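Side-chain contact in LC-Est1C (Uncultured organism, PDB 3WYD), which probably hydrolyses carboxylic ester bonds as a carboxylesterase of the alpha/beta hydrolase fold: residues K166-P169 / V170-R174. Sequence-based numbering, arbitrary orientation.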
# COMPACT_ATOMS: atom_id res chain seq x y z
N LYS A 166 11.04 -8.64 -1.07
CA LYS A 166 10.21 -9.25 -2.09
C LYS A 166 8.88 -8.53 -2.27
O LYS A 166 8.11 -8.85 -3.18
CB LYS A 166 9.96 -10.72 -1.75
CG LYS A 166 11.23 -11.50 -1.51
CD LYS A 166 12.05 -11.55 -2.73
CE LYS A 166 13.15 -12.62 -2.63
NZ LYS A 166 14.03 -12.50 -3.80
N THR A 167 8.59 -7.61 -1.35
CA THR A 167 7.30 -6.88 -1.43
C THR A 167 7.47 -5.58 -2.23
O THR A 167 6.74 -5.32 -3.22
CB THR A 167 6.79 -6.57 -0.04
OG1 THR A 167 6.43 -7.78 0.67
CG2 THR A 167 5.54 -5.68 -0.07
N VAL A 168 8.49 -4.80 -1.85
CA VAL A 168 8.85 -3.58 -2.60
C VAL A 168 10.31 -3.77 -3.08
O VAL A 168 11.21 -3.80 -2.26
CB VAL A 168 8.75 -2.31 -1.72
CG1 VAL A 168 9.23 -1.04 -2.56
CG2 VAL A 168 7.29 -2.10 -1.19
N PRO A 169 10.53 -3.92 -4.39
CA PRO A 169 11.92 -4.11 -4.86
C PRO A 169 12.82 -2.98 -4.42
O PRO A 169 12.41 -1.80 -4.36
CB PRO A 169 11.78 -4.10 -6.38
CG PRO A 169 10.31 -4.62 -6.62
CD PRO A 169 9.54 -3.96 -5.48
N VAL A 170 14.03 -3.37 -4.02
CA VAL A 170 15.04 -2.42 -3.60
C VAL A 170 15.27 -1.33 -4.67
O VAL A 170 15.61 -0.17 -4.31
CB VAL A 170 16.33 -3.16 -3.21
CG1 VAL A 170 17.06 -3.77 -4.47
CG2 VAL A 170 17.29 -2.23 -2.46
N GLU A 171 15.05 -1.66 -5.94
CA GLU A 171 15.16 -0.66 -7.00
C GLU A 171 14.21 0.52 -6.81
O GLU A 171 14.54 1.66 -7.24
CB GLU A 171 14.88 -1.33 -8.36
CG GLU A 171 15.99 -2.30 -8.77
CD GLU A 171 15.86 -3.76 -8.21
OE1 GLU A 171 14.96 -4.11 -7.40
OE2 GLU A 171 16.75 -4.58 -8.59
N ARG A 172 13.15 0.35 -6.03
CA ARG A 172 12.22 1.48 -5.78
C ARG A 172 12.87 2.54 -4.89
O ARG A 172 12.64 3.74 -5.13
CB ARG A 172 10.89 0.99 -5.17
CG ARG A 172 10.13 -0.01 -6.03
CD ARG A 172 9.78 0.56 -7.43
NE ARG A 172 9.08 -0.45 -8.20
CZ ARG A 172 9.67 -1.45 -8.85
NH1 ARG A 172 10.98 -1.42 -9.09
NH2 ARG A 172 8.95 -2.43 -9.38
N SER A 173 13.77 2.15 -3.97
CA SER A 173 14.50 3.18 -3.23
C SER A 173 15.70 3.64 -4.06
O SER A 173 16.08 4.82 -4.01
CB SER A 173 14.97 2.66 -1.87
OG SER A 173 13.93 2.77 -0.93
N ARG A 174 16.36 2.72 -4.76
CA ARG A 174 17.58 3.11 -5.48
C ARG A 174 17.28 4.22 -6.46
O ARG A 174 18.08 5.15 -6.59
CB ARG A 174 18.18 1.91 -6.19
CG ARG A 174 18.77 0.86 -5.31
CD ARG A 174 19.24 -0.35 -6.14
NE ARG A 174 19.92 -1.33 -5.32
CZ ARG A 174 20.22 -2.57 -5.71
NH1 ARG A 174 19.86 -2.98 -6.93
NH2 ARG A 174 20.77 -3.41 -4.85
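Arg172 N donates to Pro169 O over 2.8 Å with an N-H...O angle of 160°, closing a four-residue beta-turn from Pro169 to Arg172 whose middle positions, Val170 and Glu171, both have helical backbone angles. One step on, Val170 O accepts from both Ser173 N and Arg174 N, so the backbone has begun to wind into the helix that runs to residue 181. The Arg172 side chain turns back across Val168 and Pro169, at a slant to both. With its CG beside the backbone N (chi1 -59°) and the chain bent at chi2, its methylenes lie against Val168 CG1, which is 3.7 Å from Arg172 CB. Beyond the bend the guanidinium lays one face over the proline ring: Pro169 CG stands 3.6 Å above its plane, offset toward the rim, and is 3.8 Å from Arg172 NH2. The polar end is engaged across the dimer interface, where Arg172 NE donates to Gly47 O of the second subunit.

The loop after strand 157-162 is where alpha/beta hydrolases commonly carry the catalytic acid, and the geometry here is consistent with a triad of Ser117, His197 and Asp165. Asp165 OD1 accepts from the backbone N of both Thr167 and Val168, which would help to position its carboxylate, while the Val168 side chain also touches His197.

Glu171 turns its carboxylate back to the proline: bent at chi2 (85°), it brings OE1 to 3.3 Å from Pro169 CB, a van der Waals approach. Val170 instead places CG1 3.6 Å above the centre of the Arg174 guanidinium, a group whose NH2 is salt-bridged to Glu191 on strand 187-192.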